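Local coordinates for protein RmpD (Hexulose-6-phosphate synthase) (Streptococcus mutans, PDB 3EXR) that folds as a parallel TIM barrel of the orotidine 5'-phosphate decarboxylase/HUMPS family, at residues I165-L177 and L184-G196. Sequence-based numbering, arbitrary orientation.
Sequences IEMGFRVSVTGGL and LFEGVDVFTFIAG
R170 lays its aliphatic stem over one face of the F191 ring, CB standing 4.0 Å from the ring centroid in a CH-pi contact. The two side chains run alongside each other, CB, CG and CD passing along the ring from CG to CE1. The guanidinium plane is turned 71° from the ring and its CZ lies 5.3 Å from the centroid, a long distance at which any cation-pi attraction is weak. Arginine suits this place because its methylenes can cover an aromatic ring while its charged end reaches on to E113, in a salt bridge, and to S136.

Strands 170-174 and 192-195, the seventh and eighth of the TIM barrel, are neighbours in its parallel sheet. F191 N donates to V171 O, V173 N to T192 O, and I194 N to V173 O (2.9 Å). Water extends the join at both ends, one molecule linking V171 N to D189 O, another linking G175 N to I194 O.

On the face bearing S172 and T192, the serine is small enough for its OG to come within 3.3 Å of T192 CB, and I194 CD1 reaches S172 CB. V173 and F193 point to the other face. With chi1 at -63°, V173 places CG2 between the backbone N and the carbonyl carbon, where it meets F193 CD1 at 3.5 Å and also approaches the F185 ring. V190 CG1 sits over the centre of one F193 face, and L177 CD1 meets that ring's edge while L177 CD2 touches F185 CE2 at 3.7 Å. Farther back, I165 CD1 packs on V188 CG1 at 3.9 Å, tying helix 155-167 to the loop before the eighth strand.

Direct backbone bonds thus fix the register of the strands and waters bridge N-H and C=O groups beyond its ends, whereas branched aliphatic and aromatic groups pack apolarly on the V173 and F193 face.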
loop_
_atom_site.group_PDB
_atom_site.type_symbol
_atom_site.label_atom_id
_atom_site.label_comp_id
_atom_site.label_asym_id
_atom_site.label_seq_id
_atom_site.Cartn_x
_atom_site.Cartn_y
_atom_site.Cartn_z
ATOM N N ILE A 165 20.237 -11.844 4.230
ATOM C CA ILE A 165 21.118 -11.454 5.326
ATOM C C ILE A 165 22.560 -11.399 4.792
ATOM O O ILE A 165 23.292 -10.440 5.051
ATOM C CB ILE A 165 21.000 -12.441 6.527
ATOM C CG1 ILE A 165 19.651 -12.251 7.238
ATOM C CG2 ILE A 165 22.173 -12.264 7.498
ATOM C CD1 ILE A 165 19.258 -13.341 8.245
ATOM N N GLU A 166 22.931 -12.409 4.003
ATOM C CA GLU A 166 24.294 -12.475 3.481
ATOM C C GLU A 166 24.580 -11.332 2.515
ATOM O O GLU A 166 25.693 -10.825 2.468
ATOM C CB GLU A 166 24.583 -13.836 2.867
ATOM C CG GLU A 166 24.940 -14.897 3.920
ATOM C CD GLU A 166 25.718 -14.360 5.147
ATOM O OE1 GLU A 166 25.160 -14.340 6.282
ATOM O OE2 GLU A 166 26.900 -13.981 4.994
ATOM N N MET A 167 23.559 -10.890 1.783
ATOM C CA MET A 167 23.682 -9.725 0.890
ATOM C C MET A 167 23.898 -8.417 1.650
ATOM O O MET A 167 24.321 -7.432 1.063
ATOM C CB MET A 167 22.425 -9.589 0.023
ATOM C CG MET A 167 22.326 -10.632 -1.059
ATOM S SD MET A 167 20.867 -10.413 -2.085
ATOM C CE MET A 167 21.351 -9.069 -3.086
ATOM N N GLY A 168 23.590 -8.390 2.943
ATOM C CA GLY A 168 23.732 -7.172 3.733
ATOM C C GLY A 168 22.431 -6.583 4.281
ATOM O O GLY A 168 22.457 -5.513 4.884
ATOM N N PHE A 169 21.311 -7.284 4.106
ATOM C CA PHE A 169 20.042 -6.854 4.728
ATOM C C PHE A 169 19.928 -7.161 6.207
ATOM O O PHE A 169 20.341 -8.250 6.687
ATOM C CB PHE A 169 18.825 -7.448 4.005
ATOM C CG PHE A 169 18.557 -6.830 2.656
ATOM C CD1 PHE A 169 17.777 -5.684 2.535
ATOM C CD2 PHE A 169 19.107 -7.383 1.510
ATOM C CE1 PHE A 169 17.526 -5.102 1.291
ATOM C CE2 PHE A 169 18.865 -6.824 0.262
ATOM C CZ PHE A 169 18.063 -5.686 0.142
ATOM N N ARG A 170 19.328 -6.216 6.932
ATOM C CA ARG A 170 18.711 -6.516 8.220
ATOM C C ARG A 170 17.305 -7.005 7.909
ATOM O O ARG A 170 16.468 -6.232 7.444
ATOM C CB ARG A 170 18.710 -5.295 9.140
ATOM C CG ARG A 170 20.055 -5.097 9.887
ATOM C CD ARG A 170 20.215 -3.671 10.439
ATOM N NE ARG A 170 20.210 -2.715 9.332
ATOM C CZ ARG A 170 19.611 -1.529 9.327
ATOM N NH1 ARG A 170 19.018 -1.042 10.402
ATOM N NH2 ARG A 170 19.645 -0.822 8.213
ATOM N N VAL A 171 17.079 -8.294 8.125
ATOM C CA VAL A 171 15.853 -8.955 7.728
ATOM C C VAL A 171 14.898 -9.127 8.921
ATOM O O VAL A 171 15.254 -9.635 9.976
ATOM C CB VAL A 171 16.140 -10.318 7.053
ATOM C CG1 VAL A 171 14.860 -11.080 6.734
ATOM C CG2 VAL A 171 16.971 -10.102 5.799
ATOM N N SER A 172 13.673 -8.644 8.751
ATOM C CA SER A 172 12.610 -8.911 9.687
ATOM C C SER A 172 11.781 -10.061 9.148
ATOM O O SER A 172 11.561 -10.154 7.936
ATOM C CB SER A 172 11.698 -7.692 9.829
ATOM O OG SER A 172 12.370 -6.620 10.396
ATOM N N VAL A 173 11.331 -10.958 10.034
ATOM C CA VAL A 173 10.441 -12.027 9.601
ATOM C C VAL A 173 9.083 -11.894 10.298
ATOM O O VAL A 173 8.981 -11.377 11.421
ATOM C CB VAL A 173 11.046 -13.449 9.843
ATOM C CG1 VAL A 173 12.294 -13.687 9.046
ATOM C CG2 VAL A 173 11.326 -13.661 11.317
ATOM N N THR A 174 8.045 -12.373 9.622
ATOM C CA THR A 174 6.693 -12.366 10.175
ATOM C C THR A 174 5.929 -13.564 9.692
ATOM O O THR A 174 6.195 -14.069 8.590
ATOM C CB THR A 174 5.961 -11.064 9.816
ATOM O OG1 THR A 174 4.733 -10.989 10.557
ATOM C CG2 THR A 174 5.595 -10.989 8.349
ATOM N N GLY A 175 5.000 -14.045 10.530
ATOM C CA GLY A 175 4.206 -15.238 10.232
ATOM C C GLY A 175 4.774 -16.474 10.902
ATOM O O GLY A 175 5.966 -16.699 10.833
ATOM N N GLY A 176 3.923 -17.255 11.581
ATOM C CA GLY A 176 4.355 -18.536 12.122
ATOM C C GLY A 176 5.275 -18.388 13.315
ATOM O O GLY A 176 6.099 -19.276 13.595
ATOM N N LEU A 177 5.176 -17.267 14.021
ATOM C CA LEU A 177 6.079 -17.010 15.124
ATOM C C LEU A 177 5.388 -17.213 16.454
ATOM O O LEU A 177 4.328 -16.652 16.700
ATOM C CB LEU A 177 6.633 -15.600 15.061
ATOM C CG LEU A 177 7.293 -15.213 13.743
ATOM C CD1 LEU A 177 7.793 -13.804 13.895
ATOM C CD2 LEU A 177 8.404 -16.163 13.367
ATOM N N LEU A 184 13.397 -22.660 15.681
ATOM C CA LEU A 184 13.559 -22.925 14.232
ATOM C C LEU A 184 14.621 -22.049 13.593
ATOM O O LEU A 184 15.254 -22.435 12.604
ATOM C CB LEU A 184 12.262 -22.624 13.465
ATOM C CG LEU A 184 10.989 -23.322 13.887
ATOM C CD1 LEU A 184 9.801 -22.786 13.066
ATOM C CD2 LEU A 184 11.174 -24.803 13.740
ATOM N N PHE A 185 14.757 -20.846 14.128
ATOM C CA PHE A 185 15.631 -19.829 13.583
ATOM C C PHE A 185 17.029 -19.831 14.182
ATOM O O PHE A 185 17.816 -18.935 13.904
ATOM C CB PHE A 185 15.006 -18.458 13.796
ATOM C CG PHE A 185 13.761 -18.219 12.956
ATOM C CD1 PHE A 185 13.866 -17.752 11.656
ATOM C CD2 PHE A 185 12.498 -18.469 13.480
ATOM C CE1 PHE A 185 12.694 -17.507 10.895
ATOM C CE2 PHE A 185 11.349 -18.249 12.732
ATOM C CZ PHE A 185 11.449 -17.782 11.434
ATOM N N GLU A 186 17.344 -20.841 14.985
ATOM C CA GLU A 186 18.655 -20.935 15.609
ATOM C C GLU A 186 19.749 -20.808 14.547
ATOM O O GLU A 186 19.674 -21.425 13.485
ATOM C CB GLU A 186 18.782 -22.250 16.396
ATOM C CG GLU A 186 19.827 -22.240 17.537
ATOM C CD GLU A 186 21.287 -22.188 17.064
ATOM O OE1 GLU A 186 21.602 -22.863 16.071
ATOM O OE2 GLU A 186 22.114 -21.447 17.657
ATOM N N GLY A 187 20.741 -19.980 14.833
ATOM C CA GLY A 187 21.816 -19.731 13.886
ATOM C C GLY A 187 21.499 -18.793 12.729
ATOM O O GLY A 187 22.358 -18.570 11.867
ATOM N N VAL A 188 20.283 -18.249 12.693
ATOM C CA VAL A 188 19.902 -17.268 11.659
ATOM C C VAL A 188 19.885 -15.882 12.310
ATOM O O VAL A 188 19.216 -15.686 13.308
ATOM C CB VAL A 188 18.510 -17.605 11.020
ATOM C CG1 VAL A 188 18.162 -16.669 9.856
ATOM C CG2 VAL A 188 18.485 -19.056 10.537
ATOM N N ASP A 189 20.656 -14.959 11.752
ATOM C CA ASP A 189 20.860 -13.607 12.280
ATOM C C ASP A 189 19.666 -12.676 11.961
ATOM O O ASP A 189 19.810 -11.642 11.317
ATOM C CB ASP A 189 22.163 -13.062 11.677
ATOM C CG ASP A 189 22.595 -11.743 12.272
ATOM O OD1 ASP A 189 22.417 -11.542 13.488
ATOM O OD2 ASP A 189 23.152 -10.872 11.556
ATOM N N VAL A 190 18.499 -13.080 12.432
ATOM C CA VAL A 190 17.250 -12.326 12.232
ATOM C C VAL A 190 17.375 -10.986 12.952
ATOM O O VAL A 190 17.771 -10.937 14.118
ATOM C CB VAL A 190 16.025 -13.105 12.792
ATOM C CG1 VAL A 190 14.758 -12.244 12.795
ATOM C CG2 VAL A 190 15.799 -14.397 12.020
ATOM N N PHE A 191 16.994 -9.903 12.277
ATOM C CA PHE A 191 17.087 -8.553 12.857
ATOM C C PHE A 191 15.924 -8.251 13.795
ATOM O O PHE A 191 16.122 -7.718 14.877
ATOM C CB PHE A 191 17.175 -7.500 11.737
ATOM C CG PHE A 191 17.047 -6.070 12.218
ATOM C CD1 PHE A 191 18.023 -5.498 13.031
ATOM C CD2 PHE A 191 15.974 -5.288 11.820
ATOM C CE1 PHE A 191 17.922 -4.202 13.464
ATOM C CE2 PHE A 191 15.880 -3.956 12.252
ATOM C CZ PHE A 191 16.856 -3.425 13.074
ATOM N N THR A 192 14.717 -8.601 13.349
ATOM C CA THR A 192 13.489 -8.386 14.085
ATOM C C THR A 192 12.499 -9.496 13.833
ATOM O O THR A 192 12.336 -9.927 12.680
ATOM C CB THR A 192 12.830 -7.053 13.655
ATOM O OG1 THR A 192 13.691 -5.950 13.964
ATOM C CG2 THR A 192 11.515 -6.825 14.417
ATOM N N PHE A 193 11.833 -9.943 14.902
ATOM C CA PHE A 193 10.692 -10.867 14.800
ATOM C C PHE A 193 9.405 -10.033 14.972
ATOM O O PHE A 193 9.251 -9.351 15.984
ATOM C CB PHE A 193 10.755 -11.943 15.879
ATOM C CG PHE A 193 11.845 -12.959 15.635
ATOM C CD1 PHE A 193 11.646 -14.011 14.742
ATOM C CD2 PHE A 193 13.075 -12.838 16.259
ATOM C CE1 PHE A 193 12.678 -14.946 14.503
ATOM C CE2 PHE A 193 14.091 -13.770 16.026
ATOM C CZ PHE A 193 13.886 -14.812 15.151
ATOM N N ILE A 194 8.492 -10.082 13.996
ATOM C CA ILE A 194 7.259 -9.276 14.044
ATOM C C ILE A 194 6.101 -10.189 14.435
ATOM O O ILE A 194 5.711 -11.053 13.658
ATOM C CB ILE A 194 6.940 -8.641 12.685
ATOM C CG1 ILE A 194 8.104 -7.790 12.169
ATOM C CG2 ILE A 194 5.654 -7.822 12.799
ATOM C CD1 ILE A 194 7.904 -7.329 10.717
ATOM N N ALA A 195 5.583 -9.999 15.644
ATOM C CA ALA A 195 4.435 -10.723 16.137
ATOM C C ALA A 195 3.232 -9.803 16.053
ATOM O O ALA A 195 3.375 -8.593 15.874
ATOM C CB ALA A 195 4.660 -11.184 17.575
ATOM N N GLY A 196 2.051 -10.381 16.157
ATOM C CA GLY A 196 0.804 -9.632 16.112
ATOM C C GLY A 196 -0.215 -10.188 17.103
ATOM O O GLY A 196 -0.013 -10.103 18.315
HETATM O O HOH W 1 19.128 -9.626 9.674
HETATM O O HOH W 2 4.011 -13.046 12.999
#